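Local structure of hypothetical protein PA2201 (Pseudomonas aeruginosa, 2FEF) at residues P137-Y146 against V172-L181; T198-Q206 against R245-W253. The protein is of unknown function but is probably an immunity protein that neutralises a PoNe-type DNase toxin. All blocks are in the same frame, centred on the assembly; numbering follows the deposited sequence. Where two conformers were deposited one is given.

Interaction 1. Residues P137-Y146 against V172-L181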
ATOM      1  N   PRO B 137     -10.676 -10.821  22.315  1.00 33.34           N
ATOM      2  CA  PRO B 137     -11.574  -9.847  21.712  1.00 31.91           C
ATOM      3  C   PRO B 137     -10.927  -9.153  20.520  1.00 30.66           C
ATOM      4  O   PRO B 137      -9.690  -9.144  20.404  1.00 29.54           O
ATOM      5  CB  PRO B 137     -11.790  -8.807  22.825  1.00 32.51           C
ATOM      6  CG  PRO B 137     -11.297  -9.431  24.095  1.00 33.39           C
ATOM      7  CD  PRO B 137     -10.383 -10.555  23.735  1.00 33.82           C
ATOM      8  N   ALA B 138     -11.755  -8.539  19.669  1.00 29.26           N
ATOM      9  CA  ALA B 138     -11.274  -7.751  18.522  1.00 30.17           C
ATOM     10  C   ALA B 138     -10.217  -6.729  18.967  1.00 30.69           C
ATOM     11  O   ALA B 138      -9.215  -6.480  18.263  1.00 31.42           O
ATOM     12  CB  ALA B 138     -12.430  -7.035  17.854  1.00 29.01           C
ATOM     13  N   LEU B 139     -10.439  -6.159  20.140  1.00 30.16           N
ATOM     14  CA  LEU B 139      -9.461  -5.263  20.747  0.50 30.45           C
ATOM     15  C   LEU B 139      -9.202  -5.744  22.162  1.00 30.67           C
ATOM     16  O   LEU B 139     -10.094  -5.749  23.010  1.00 31.47           O
ATOM     17  CB  LEU B 139      -9.961  -3.810  20.700  0.50 30.44           C
ATOM     18  CG  LEU B 139      -8.999  -2.626  20.796  0.50 29.79           C
ATOM     19  CD1 LEU B 139      -7.731  -2.782  19.938  0.50 26.04           C
ATOM     20  CD2 LEU B 139      -9.754  -1.343  20.443  0.50 28.98           C
ATOM     21  N   ALA B 140      -7.967  -6.172  22.412  1.00 30.83           N
ATOM     22  CA  ALA B 140      -7.600  -6.789  23.692  1.00 30.76           C
ATOM     23  C   ALA B 140      -6.821  -5.782  24.512  1.00 30.50           C
ATOM     24  O   ALA B 140      -5.611  -5.621  24.289  1.00 31.04           O
ATOM     25  CB  ALA B 140      -6.754  -8.017  23.454  1.00 31.13           C
ATOM     26  N   PRO B 141      -7.502  -5.084  25.442  1.00 30.15           N
ATOM     27  CA  PRO B 141      -6.886  -3.952  26.133  1.00 29.63           C
ATOM     28  C   PRO B 141      -5.782  -4.371  27.103  1.00 29.57           C
ATOM     29  O   PRO B 141      -4.949  -3.569  27.446  1.00 27.90           O
ATOM     30  CB  PRO B 141      -8.060  -3.353  26.914  1.00 29.62           C
ATOM     31  CG  PRO B 141      -9.244  -3.747  26.144  1.00 29.35           C
ATOM     32  CD  PRO B 141      -8.915  -5.218  25.846  1.00 29.53           C
ATOM     33  N   ARG B 142      -5.750  -5.645  27.507  1.00 29.93           N
ATOM     34  CA  ARG B 142      -4.666  -6.103  28.406  1.00 30.46           C
ATOM     35  C   ARG B 142      -3.307  -6.123  27.712  1.00 30.10           C
ATOM     36  O   ARG B 142      -2.245  -6.129  28.379  1.00 30.57           O
ATOM     37  CB  ARG B 142      -5.000  -7.488  28.996  1.00 30.64           C
ATOM     38  CG  ARG B 142      -6.005  -7.400  30.136  1.00 30.94           C
ATOM     39  CD  ARG B 142      -6.526  -8.811  30.524  1.00 32.46           C
ATOM     40  NE  ARG B 142      -7.725  -8.698  31.353  1.00 31.52           N
ATOM     41  CZ  ARG B 142      -7.707  -8.537  32.669  1.00 33.86           C
ATOM     42  NH1 ARG B 142      -6.554  -8.497  33.327  1.00 34.38           N
ATOM     43  NH2 ARG B 142      -8.841  -8.414  33.338  1.00 32.48           N
ATOM     44  N   THR B 143      -3.336  -6.157  26.379  1.00 29.72           N
ATOM     45  CA  THR B 143      -2.123  -6.149  25.568  1.00 29.89           C
ATOM     46  C   THR B 143      -1.694  -4.730  25.150  1.00 30.41           C
ATOM     47  O   THR B 143      -2.277  -3.746  25.581  1.00 29.90           O
ATOM     48  CB  THR B 143      -2.339  -6.940  24.310  1.00 29.79           C
ATOM     49  OG1 THR B 143      -3.255  -6.232  23.460  1.00 28.79           O
ATOM     50  CG2 THR B 143      -2.927  -8.330  24.647  1.00 29.60           C
ATOM     51  N   GLY B 144      -0.711  -4.656  24.257  1.00 30.39           N
ATOM     52  CA  GLY B 144      -0.276  -3.388  23.667  1.00 29.61           C
ATOM     53  C   GLY B 144      -1.329  -2.652  22.848  1.00 28.88           C
ATOM     54  O   GLY B 144      -1.074  -1.545  22.402  1.00 28.09           O
ATOM     55  N   GLN B 145      -2.486  -3.283  22.635  0.50 28.67           N
ATOM     56  CA  GLN B 145      -3.568  -2.659  21.876  0.50 28.54           C
ATOM     57  C   GLN B 145      -4.288  -1.586  22.661  0.50 27.34           C
ATOM     58  O   GLN B 145      -5.070  -0.835  22.079  0.50 27.04           O
ATOM     59  CB  GLN B 145      -4.617  -3.686  21.441  0.50 27.98           C
ATOM     60  CG  GLN B 145      -4.273  -4.474  20.188  0.50 29.15           C
ATOM     61  CD  GLN B 145      -5.399  -5.406  19.762  0.50 30.34           C
ATOM     62  OE1 GLN B 145      -5.711  -6.370  20.455  0.50 30.10           O
ATOM     63  NE2 GLN B 145      -6.018  -5.115  18.612  0.50 33.50           N
ATOM     64  N   TYR B 146      -4.070  -1.547  23.975  1.00 27.12           N
ATOM     65  CA  TYR B 146      -4.787  -0.623  24.880  1.00 26.81           C
ATOM     66  C   TYR B 146      -4.958   0.803  24.317  1.00 26.36           C
ATOM     67  O   TYR B 146      -6.028   1.360  24.457  1.00 27.20           O
ATOM     68  CB  TYR B 146      -4.078  -0.536  26.235  1.00 27.05           C
ATOM     69  CG  TYR B 146      -4.861   0.163  27.330  1.00 27.20           C
ATOM     70  CD1 TYR B 146      -5.771  -0.556  28.135  1.00 27.66           C
ATOM     71  CD2 TYR B 146      -4.650   1.523  27.624  1.00 26.81           C
ATOM     72  CE1 TYR B 146      -6.475   0.064  29.169  1.00 27.31           C
ATOM     73  CE2 TYR B 146      -5.358   2.147  28.648  1.00 26.30           C
ATOM     74  CZ  TYR B 146      -6.250   1.423  29.422  1.00 26.74           C
ATOM     75  OH  TYR B 146      -6.940   2.047  30.433  1.00 27.79           O
ATOM     76  N   VAL B 172     -16.545  -4.876  20.806  1.00 25.57           N
ATOM     77  CA  VAL B 172     -15.126  -4.748  20.448  1.00 26.29           C
ATOM     78  C   VAL B 172     -14.226  -5.177  21.614  1.00 26.06           C
ATOM     79  O   VAL B 172     -13.215  -5.881  21.393  1.00 26.84           O
ATOM     80  CB  VAL B 172     -14.743  -3.311  19.949  1.00 25.43           C
ATOM     81  CG1 VAL B 172     -13.301  -3.274  19.421  1.00 26.66           C
ATOM     82  CG2 VAL B 172     -15.700  -2.822  18.857  1.00 26.06           C
ATOM     83  N   LEU B 173     -14.554  -4.738  22.837  1.00 25.99           N
ATOM     84  CA  LEU B 173     -13.706  -5.040  23.994  1.00 26.03           C
ATOM     85  C   LEU B 173     -14.178  -6.257  24.778  1.00 26.45           C
ATOM     86  O   LEU B 173     -13.440  -6.747  25.631  1.00 25.91           O
ATOM     87  CB  LEU B 173     -13.584  -3.822  24.951  1.00 25.81           C
ATOM     88  CG  LEU B 173     -13.289  -2.455  24.350  1.00 25.33           C
ATOM     89  CD1 LEU B 173     -13.101  -1.402  25.490  1.00 28.06           C
ATOM     90  CD2 LEU B 173     -12.096  -2.458  23.442  1.00 27.62           C
ATOM     91  N   GLN B 174     -15.416  -6.700  24.518  1.00 27.16           N
ATOM     92  CA  GLN B 174     -16.069  -7.793  25.264  1.00 28.64           C
ATOM     93  C   GLN B 174     -16.001  -7.533  26.767  1.00 28.83           C
ATOM     94  O   GLN B 174     -15.725  -8.441  27.566  1.00 28.24           O
ATOM     95  CB  GLN B 174     -15.476  -9.165  24.892  1.00 29.14           C
ATOM     96  CG  GLN B 174     -15.578  -9.489  23.408  1.00 30.41           C
ATOM     97  CD  GLN B 174     -15.112 -10.907  23.063  1.00 32.06           C
ATOM     98  OE1 GLN B 174     -14.727 -11.692  23.935  1.00 39.15           O
ATOM     99  NE2 GLN B 174     -15.142 -11.230  21.784  1.00 34.18           N
ATOM    100  N   PHE B 175     -16.242  -6.269  27.142  1.00 28.06           N
ATOM    101  CA  PHE B 175     -16.244  -5.827  28.527  1.00 29.17           C
ATOM    102  C   PHE B 175     -14.954  -6.086  29.300  1.00 28.89           C
ATOM    103  O   PHE B 175     -14.954  -6.057  30.522  1.00 28.61           O
ATOM    104  CB  PHE B 175     -17.477  -6.356  29.294  1.00 30.20           C
ATOM    105  CG  PHE B 175     -18.726  -5.551  29.051  1.00 31.17           C
ATOM    106  CD1 PHE B 175     -18.958  -4.367  29.753  1.00 35.23           C
ATOM    107  CD2 PHE B 175     -19.672  -5.980  28.147  1.00 34.42           C
ATOM    108  CE1 PHE B 175     -20.121  -3.631  29.537  1.00 35.84           C
ATOM    109  CE2 PHE B 175     -20.840  -5.253  27.922  1.00 33.57           C
ATOM    110  CZ  PHE B 175     -21.054  -4.078  28.598  1.00 34.51           C
ATOM    111  N   ASP B 176     -13.853  -6.300  28.592  1.00 28.96           N
ATOM    112  CA  ASP B 176     -12.551  -6.512  29.254  1.00 29.53           C
ATOM    113  C   ASP B 176     -11.889  -5.133  29.446  1.00 29.32           C
ATOM    114  O   ASP B 176     -10.926  -4.781  28.775  1.00 28.73           O
ATOM    115  CB  ASP B 176     -11.676  -7.464  28.416  1.00 31.11           C
ATOM    116  CG  ASP B 176     -10.429  -7.988  29.176  1.00 33.57           C
ATOM    117  OD1 ASP B 176     -10.321  -7.824  30.410  1.00 36.40           O
ATOM    118  OD2 ASP B 176      -9.549  -8.571  28.510  1.00 36.21           O
ATOM    119  N   THR B 177     -12.434  -4.372  30.383  1.00 29.06           N
ATOM    120  CA  THR B 177     -12.030  -3.014  30.632  1.00 29.56           C
ATOM    121  C   THR B 177     -11.374  -2.955  32.014  1.00 28.93           C
ATOM    122  O   THR B 177     -11.691  -3.788  32.886  1.00 28.19           O
ATOM    123  CB  THR B 177     -13.263  -2.091  30.630  1.00 29.85           C
ATOM    124  OG1 THR B 177     -14.287  -2.671  31.452  1.00 30.34           O
ATOM    125  CG2 THR B 177     -13.809  -1.927  29.217  1.00 31.77           C
ATOM    126  N   ASP B 178     -10.459  -1.998  32.195  1.00 26.86           N
ATOM    127  CA  ASP B 178      -9.831  -1.731  33.487  1.00 26.70           C
ATOM    128  C   ASP B 178     -10.363  -0.446  34.122  1.00 26.96           C
ATOM    129  O   ASP B 178     -11.350   0.114  33.639  1.00 26.84           O
ATOM    130  CB  ASP B 178      -8.291  -1.728  33.361  1.00 26.77           C
ATOM    131  CG  ASP B 178      -7.734  -0.479  32.680  1.00 27.73           C
ATOM    132  OD1 ASP B 178      -8.467   0.240  31.950  1.00 25.23           O
ATOM    133  OD2 ASP B 178      -6.513  -0.232  32.857  1.00 30.22           O
ATOM    134  N   ARG B 179      -9.727   0.031  35.193  1.00 25.99           N
ATOM    135  CA  ARG B 179     -10.297   1.133  35.967  1.00 26.31           C
ATOM    136  C   ARG B 179     -10.510   2.385  35.108  1.00 26.41           C
ATOM    137  O   ARG B 179     -11.608   2.953  35.083  1.00 26.21           O
ATOM    138  CB  ARG B 179      -9.433   1.467  37.174  1.00 25.94           C
ATOM    139  CG  ARG B 179     -10.015   2.626  38.041  1.00 27.46           C
ATOM    140  CD  ARG B 179      -9.287   2.757  39.358  1.00 32.74           C
ATOM    141  NE  ARG B 179      -9.699   1.744  40.318  1.00 35.19           N
ATOM    142  CZ  ARG B 179      -9.184   1.619  41.543  1.00 37.24           C
ATOM    143  NH1 ARG B 179      -8.221   2.439  41.940  1.00 37.66           N
ATOM    144  NH2 ARG B 179      -9.632   0.670  42.365  1.00 36.52           N
ATOM    145  N   LEU B 180      -9.468   2.787  34.393  1.00 25.78           N
ATOM    146  CA  LEU B 180      -9.560   3.981  33.538  1.00 26.45           C
ATOM    147  C   LEU B 180     -10.639   3.846  32.455  1.00 26.04           C
ATOM    148  O   LEU B 180     -11.465   4.746  32.287  1.00 25.64           O
ATOM    149  CB  LEU B 180      -8.202   4.352  32.908  1.00 26.40           C
ATOM    150  CG  LEU B 180      -8.263   5.486  31.866  1.00 26.77           C
ATOM    151  CD1 LEU B 180      -8.713   6.830  32.472  1.00 24.53           C
ATOM    152  CD2 LEU B 180      -6.944   5.638  31.132  1.00 25.52           C
ATOM    153  N   LEU B 181     -10.644   2.727  31.742  1.00 25.56           N
ATOM    154  CA  LEU B 181     -11.656   2.540  30.692  1.00 26.35           C
ATOM    155  C   LEU B 181     -13.066   2.550  31.295  1.00 26.93           C
ATOM    156  O   LEU B 181     -14.000   3.103  30.682  1.00 27.15           O
ATOM    157  CB  LEU B 181     -11.424   1.246  29.875  1.00 25.60           C
ATOM    158  CG  LEU B 181     -10.142   1.182  29.019  1.00 25.55           C
ATOM    159  CD1 LEU B 181      -9.990  -0.202  28.307  1.00 24.88           C
ATOM    160  CD2 LEU B 181     -10.012   2.400  28.043  1.00 27.78           C
TER
HETATM  161  O   HOH W   1     -14.528  -8.827  19.905  1.00 29.77           O
HETATM  162  O   HOH W   2      -7.266  -7.940  26.839  1.00 32.55           O

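Interaction 2. Residues T198-Q206 against R245-W253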
ATOM      1  N   THR B 198      -5.477  -2.041  36.809  1.00 33.11           N
ATOM      2  CA  THR B 198      -4.887  -1.148  35.803  1.00 32.04           C
ATOM      3  C   THR B 198      -4.029  -2.033  34.879  1.00 31.76           C
ATOM      4  O   THR B 198      -3.028  -2.617  35.322  1.00 31.19           O
ATOM      5  CB  THR B 198      -4.037  -0.054  36.468  1.00 32.52           C
ATOM      6  OG1 THR B 198      -4.872   0.761  37.310  1.00 31.91           O
ATOM      7  CG2 THR B 198      -3.358   0.848  35.417  1.00 31.05           C
ATOM      8  N   PHE B 199      -4.435  -2.150  33.615  1.00 30.41           N
ATOM      9  CA  PHE B 199      -3.745  -3.029  32.680  1.00 29.77           C
ATOM     10  C   PHE B 199      -2.307  -2.606  32.376  1.00 29.82           C
ATOM     11  O   PHE B 199      -1.460  -3.454  32.121  1.00 29.56           O
ATOM     12  CB  PHE B 199      -4.545  -3.207  31.383  1.00 29.91           C
ATOM     13  CG  PHE B 199      -5.891  -3.882  31.581  1.00 30.86           C
ATOM     14  CD1 PHE B 199      -6.171  -4.608  32.743  1.00 30.40           C
ATOM     15  CD2 PHE B 199      -6.878  -3.776  30.610  1.00 31.08           C
ATOM     16  CE1 PHE B 199      -7.416  -5.206  32.927  1.00 30.22           C
ATOM     17  CE2 PHE B 199      -8.113  -4.394  30.775  1.00 30.13           C
ATOM     18  CZ  PHE B 199      -8.380  -5.106  31.931  1.00 30.40           C
ATOM     19  N   HIS B 200      -2.054  -1.292  32.398  1.00 29.53           N
ATOM     20  CA  HIS B 200      -0.748  -0.736  32.056  1.00 29.84           C
ATOM     21  C   HIS B 200      -0.377   0.312  33.106  1.00 29.57           C
ATOM     22  O   HIS B 200      -0.692   1.491  32.952  1.00 29.48           O
ATOM     23  CB  HIS B 200      -0.806  -0.168  30.643  1.00 28.45           C
ATOM     24  CG  HIS B 200      -1.253  -1.182  29.633  1.00 30.83           C
ATOM     25  ND1 HIS B 200      -0.370  -2.035  29.011  1.00 28.68           N
ATOM     26  CD2 HIS B 200      -2.486  -1.511  29.173  1.00 27.20           C
ATOM     27  CE1 HIS B 200      -1.037  -2.845  28.206  1.00 32.52           C
ATOM     28  NE2 HIS B 200      -2.321  -2.529  28.267  1.00 29.25           N
ATOM     29  N   PRO B 201       0.252  -0.136  34.208  1.00 29.54           N
ATOM     30  CA  PRO B 201       0.513   0.709  35.358  1.00 29.23           C
ATOM     31  C   PRO B 201       1.388   1.932  35.031  1.00 28.86           C
ATOM     32  O   PRO B 201       1.320   2.937  35.730  1.00 28.50           O
ATOM     33  CB  PRO B 201       1.218  -0.238  36.352  1.00 29.27           C
ATOM     34  CG  PRO B 201       0.853  -1.619  35.903  1.00 30.22           C
ATOM     35  CD  PRO B 201       0.731  -1.521  34.412  1.00 30.07           C
ATOM     36  N   ARG B 202       2.177   1.839  33.962  1.00 28.92           N
ATOM     37  CA  ARG B 202       2.988   2.974  33.477  1.00 28.95           C
ATOM     38  C   ARG B 202       2.394   3.373  32.117  1.00 26.83           C
ATOM     39  O   ARG B 202       2.575   2.663  31.151  1.00 26.88           O
ATOM     40  CB  ARG B 202       4.436   2.512  33.269  1.00 29.89           C
ATOM     41  CG  ARG B 202       5.322   2.442  34.530  1.00 34.43           C
ATOM     42  CD  ARG B 202       4.814   1.558  35.667  1.00 41.45           C
ATOM     43  NE  ARG B 202       4.804   0.113  35.394  1.00 45.98           N
ATOM     44  CZ  ARG B 202       4.810  -0.832  36.341  1.00 45.43           C
ATOM     45  NH1 ARG B 202       4.778  -2.113  35.997  1.00 45.84           N
ATOM     46  NH2 ARG B 202       4.843  -0.503  37.632  1.00 46.13           N
ATOM     47  N   PRO B 203       1.726   4.528  32.020  1.00 26.64           N
ATOM     48  CA  PRO B 203       1.562   5.601  33.009  1.00 26.22           C
ATOM     49  C   PRO B 203       0.352   5.525  33.946  1.00 26.09           C
ATOM     50  O   PRO B 203       0.278   6.280  34.905  1.00 24.94           O
ATOM     51  CB  PRO B 203       1.403   6.841  32.122  1.00 26.08           C
ATOM     52  CG  PRO B 203       0.637   6.363  30.921  1.00 26.05           C
ATOM     53  CD  PRO B 203       1.117   4.890  30.715  1.00 25.85           C
ATOM     54  N   PHE B 204      -0.597   4.650  33.652  1.00 27.46           N
ATOM     55  CA  PHE B 204      -1.939   4.797  34.210  1.00 28.23           C
ATOM     56  C   PHE B 204      -2.134   4.513  35.707  1.00 29.29           C
ATOM     57  O   PHE B 204      -3.125   4.951  36.291  1.00 28.95           O
ATOM     58  CB  PHE B 204      -2.935   4.011  33.358  1.00 28.30           C
ATOM     59  CG  PHE B 204      -2.908   4.383  31.910  1.00 27.31           C
ATOM     60  CD1 PHE B 204      -2.453   3.474  30.956  1.00 25.56           C
ATOM     61  CD2 PHE B 204      -3.340   5.651  31.489  1.00 26.19           C
ATOM     62  CE1 PHE B 204      -2.410   3.825  29.596  1.00 25.88           C
ATOM     63  CE2 PHE B 204      -3.342   5.979  30.135  1.00 26.15           C
ATOM     64  CZ  PHE B 204      -2.864   5.093  29.206  1.00 24.94           C
ATOM     65  N   GLY B 205      -1.192   3.794  36.324  1.00 29.64           N
ATOM     66  CA  GLY B 205      -1.206   3.601  37.779  1.00 29.70           C
ATOM     67  C   GLY B 205      -1.091   4.908  38.548  1.00 30.25           C
ATOM     68  O   GLY B 205      -1.523   4.987  39.696  1.00 29.42           O
ATOM     69  N   GLN B 206      -0.528   5.933  37.902  1.00 30.34           N
ATOM     70  CA  GLN B 206      -0.339   7.267  38.502  1.00 31.77           C
ATOM     71  C   GLN B 206      -1.640   8.071  38.629  1.00 31.93           C
ATOM     72  O   GLN B 206      -1.630   9.177  39.183  1.00 31.84           O
ATOM     73  CB  GLN B 206       0.718   8.075  37.714  1.00 31.84           C
ATOM     74  CG  GLN B 206       2.114   7.404  37.698  1.00 34.19           C
ATOM     75  CD  GLN B 206       2.731   7.341  39.082  1.00 37.09           C
ATOM     76  OE1 GLN B 206       2.943   6.259  39.635  1.00 40.75           O
ATOM     77  NE2 GLN B 206       2.990   8.499  39.664  1.00 37.09           N
ATOM     78  N   ARG B 245       9.393   1.980  30.923  1.00 26.19           N
ATOM     79  CA  ARG B 245       8.293   1.043  30.764  1.00 28.22           C
ATOM     80  C   ARG B 245       6.941   1.685  30.434  1.00 28.12           C
ATOM     81  O   ARG B 245       5.926   0.988  30.250  1.00 27.53           O
ATOM     82  CB  ARG B 245       8.245   0.021  31.912  1.00 30.14           C
ATOM     83  CG  ARG B 245       8.020   0.607  33.237  1.00 34.29           C
ATOM     84  CD  ARG B 245       8.595  -0.240  34.360  1.00 36.59           C
ATOM     85  NE  ARG B 245       8.213   0.259  35.695  1.00 42.07           N
ATOM     86  CZ  ARG B 245       8.339   1.520  36.120  1.00 44.61           C
ATOM     87  NH1 ARG B 245       8.820   2.456  35.320  1.00 49.81           N
ATOM     88  NH2 ARG B 245       7.973   1.860  37.354  1.00 44.40           N
ATOM     89  N   ARG B 246       6.926   3.012  30.277  1.00 25.95           N
ATOM     90  CA  ARG B 246       5.698   3.670  29.872  1.00 26.62           C
ATOM     91  C   ARG B 246       5.118   3.133  28.548  1.00 26.45           C
ATOM     92  O   ARG B 246       5.810   2.966  27.517  1.00 26.71           O
ATOM     93  CB  ARG B 246       5.897   5.187  29.813  1.00 25.55           C
ATOM     94  CG  ARG B 246       4.568   5.936  29.666  1.00 27.42           C
ATOM     95  CD  ARG B 246       4.849   7.178  28.889  1.00 26.00           C
ATOM     96  NE  ARG B 246       3.846   8.239  28.863  1.00 26.63           N
ATOM     97  CZ  ARG B 246       2.976   8.437  27.874  1.00 22.97           C
ATOM     98  NH1 ARG B 246       2.886   7.605  26.824  1.00 22.40           N
ATOM     99  NH2 ARG B 246       2.206   9.521  27.916  1.00 25.41           N
ATOM    100  N   LEU B 247       3.828   2.826  28.577  1.00 26.61           N
ATOM    101  CA  LEU B 247       3.158   2.405  27.370  1.00 26.30           C
ATOM    102  C   LEU B 247       3.128   3.610  26.430  1.00 25.58           C
ATOM    103  O   LEU B 247       2.944   4.760  26.862  1.00 24.92           O
ATOM    104  CB  LEU B 247       1.718   1.979  27.679  1.00 25.69           C
ATOM    105  CG  LEU B 247       0.925   1.356  26.516  1.00 27.96           C
ATOM    106  CD1 LEU B 247       1.527  -0.012  26.219  1.00 28.26           C
ATOM    107  CD2 LEU B 247      -0.547   1.250  26.901  1.00 26.30           C
ATOM    108  N   THR B 248       3.328   3.347  25.150  1.00 25.49           N
ATOM    109  CA  THR B 248       3.128   4.382  24.119  1.00 26.98           C
ATOM    110  C   THR B 248       2.192   3.815  23.046  1.00 26.85           C
ATOM    111  O   THR B 248       2.042   2.583  22.916  1.00 27.73           O
ATOM    112  CB  THR B 248       4.469   4.826  23.469  1.00 26.91           C
ATOM    113  OG1 THR B 248       5.048   3.701  22.782  1.00 30.03           O
ATOM    114  CG2 THR B 248       5.451   5.382  24.555  1.00 27.44           C
ATOM    115  N   GLY B 249       1.561   4.692  22.293  1.00 27.07           N
ATOM    116  CA  GLY B 249       0.603   4.270  21.250  1.00 27.45           C
ATOM    117  C   GLY B 249       0.732   5.229  20.080  1.00 28.59           C
ATOM    118  O   GLY B 249      -0.110   6.118  19.915  1.00 30.01           O
ATOM    119  N   PRO B 250       1.794   5.073  19.263  1.00 29.22           N
ATOM    120  CA  PRO B 250       1.991   6.026  18.169  1.00 29.35           C
ATOM    121  C   PRO B 250       0.910   5.909  17.084  1.00 28.68           C
ATOM    122  O   PRO B 250       0.787   6.807  16.264  1.00 28.09           O
ATOM    123  CB  PRO B 250       3.349   5.620  17.589  1.00 30.20           C
ATOM    124  CG  PRO B 250       3.466   4.156  17.900  1.00 30.27           C
ATOM    125  CD  PRO B 250       2.864   4.053  19.292  1.00 29.24           C
ATOM    126  N   TYR B 251       0.134   4.826  17.083  1.00 27.93           N
ATOM    127  CA  TYR B 251      -0.920   4.656  16.069  1.00 27.28           C
ATOM    128  C   TYR B 251      -2.288   5.222  16.464  1.00 27.29           C
ATOM    129  O   TYR B 251      -3.191   5.291  15.598  1.00 27.72           O
ATOM    130  CB  TYR B 251      -1.076   3.168  15.640  1.00 28.02           C
ATOM    131  CG  TYR B 251       0.139   2.638  14.925  1.00 27.88           C
ATOM    132  CD1 TYR B 251       0.246   2.764  13.533  1.00 26.78           C
ATOM    133  CD2 TYR B 251       1.198   2.021  15.639  1.00 24.22           C
ATOM    134  CE1 TYR B 251       1.361   2.273  12.851  1.00 28.57           C
ATOM    135  CE2 TYR B 251       2.352   1.559  14.960  1.00 25.88           C
ATOM    136  CZ  TYR B 251       2.406   1.684  13.574  1.00 28.60           C
ATOM    137  OH  TYR B 251       3.479   1.227  12.853  1.00 28.74           O
ATOM    138  N   ALA B 252      -2.494   5.581  17.744  1.00 25.07           N
ATOM    139  CA  ALA B 252      -3.832   6.043  18.162  1.00 25.73           C
ATOM    140  C   ALA B 252      -3.811   7.166  19.203  1.00 26.29           C
ATOM    141  O   ALA B 252      -4.733   7.956  19.272  1.00 28.00           O
ATOM    142  CB  ALA B 252      -4.676   4.886  18.684  1.00 25.50           C
ATOM    143  N   TRP B 253      -2.756   7.211  20.006  1.00 24.96           N
ATOM    144  CA  TRP B 253      -2.763   8.021  21.256  1.00 25.31           C
ATOM    145  C   TRP B 253      -1.728   9.146  21.165  1.00 24.85           C
ATOM    146  O   TRP B 253      -2.048  10.349  21.349  1.00 24.22           O
ATOM    147  CB  TRP B 253      -2.515   7.014  22.396  1.00 25.31           C
ATOM    148  CG  TRP B 253      -2.253   7.532  23.784  1.00 24.40           C
ATOM    149  CD1 TRP B 253      -2.665   8.709  24.335  1.00 26.94           C
ATOM    150  CD2 TRP B 253      -1.512   6.854  24.781  1.00 24.58           C
ATOM    151  NE1 TRP B 253      -2.231   8.802  25.650  1.00 27.25           N
ATOM    152  CE2 TRP B 253      -1.519   7.669  25.945  1.00 28.47           C
ATOM    153  CE3 TRP B 253      -0.819   5.632  24.811  1.00 24.19           C
ATOM    154  CZ2 TRP B 253      -0.864   7.296  27.118  1.00 26.33           C
ATOM    155  CZ3 TRP B 253      -0.173   5.271  25.992  1.00 24.91           C
ATOM    156  CH2 TRP B 253      -0.219   6.089  27.118  1.00 25.05           C
TER

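Interaction 1. Residues P137-Y146 against V172-L181
At the N-cap of helix 179-189, Asp178 takes the hydroxyl of Tyr146, where the loop runs into helix 146-158: Tyr146 OH donates to the syn lone pair of Asp178 OD1 at 2.8 Å. The carboxylate meets the ring at its edge, the two planes 78° apart. Asp178 OD1 also accepts, weakly, from Leu181 N at 3.3 Å, joining tyrosine to helix start. Leu181 CD1 lies 3.6 Å from Tyr146 CE1, oblique to the ring. The contact ties the loop before one helix to the connection between two others in an all-helical fold. Extended Arg142 reaches Asp176: Arg142 NE donates to the syn lone pair of Asp176 OD1 at 2.9 Å, guanidinium and carboxylate nearly coplanar, while a water links Arg142 N to Asp176 OD2. Glu197 also salt-bridges Arg142. Next to the salt bridge, Pro141 CG sits 3.3 Å from Asp176 O, a buried carbonyl oxygen with no hydrogen-bond partner in the model. Leu139 N donates to Val172 O, 3.1 Å and 155° at the hydrogen. A chi1 of -173° turns Val172 CG1 toward Leu139 CB, 3.6 Å away, which also touches Leu173 CD2. Pro137 packs on Gln174, and a second water joins Ala138 N to Gln174 NE2.

Interaction 2. Residues T198-Q206 against R245-W253
Pro203 is the bump that fits between Arg246 and Trp253: its CG lies in the plane of the indole, 3.9 Å from Trp253 CH2 at the ring edge, while its CD rests 3.8 Å from Arg246 CG. Phe204 and Trp253 reach toward each other, Phe204 CZ lying 3.5 Å from Trp253 CH2. The planes are 26° apart but slid so far that the rings barely overlap, and Pro203 CG covers the centre of one face of the phenylalanine. Leu247 fills the next hollow. It lays CD2 over a face of His200, a CH-pi contact 3.9 Å from the ring centroid, and also meets the edge of Phe204. Leu247 N clamps the backbones together, donating to Arg202 O at 2.9 Å and 167° at the hydrogen. At the more exposed end Arg202, bent at chi2 and chi3, crosses Arg245 obliquely, guanidinium planes 23° apart, with Arg202 CG over the centre of the Arg245 guanidinium. Arg202 NE and Arg245 NE, 3.4 Å apart, bring like charges close; Pro201 CB covers the opposite face of the Arg202 guanidinium. Tyr230 holds Trp253 NE1, Gln229 Arg246 NE. A short helix N-capped by His200, with a cis peptide before Pro203, here docks on the loop between helices 238-243 and 258-267.

How the interactions relate
The two contacts follow one another along the chain, their centres about 13 Å apart, and meet directly. Asp178 OD2 probably accepts from Phe199 N, and His200 NE2 probably donates to Pro141 O, so residues 198-206 lie between the loop of interaction 1 and that of interaction 2. Tyr146 also packs its ring against His200 and Phe204. Interaction 1 is the more buried, with nine of its 13 touching residues inside and 638 Å² covered; interaction 2 covers 421 Å² and is only partly buried. Interaction 1 mixes apolar packing with carboxylate bonds and bridging waters; interaction 2 is chiefly ring, proline and leucine surfaces, with one backbone bond and two closely laid arginines at its more exposed end.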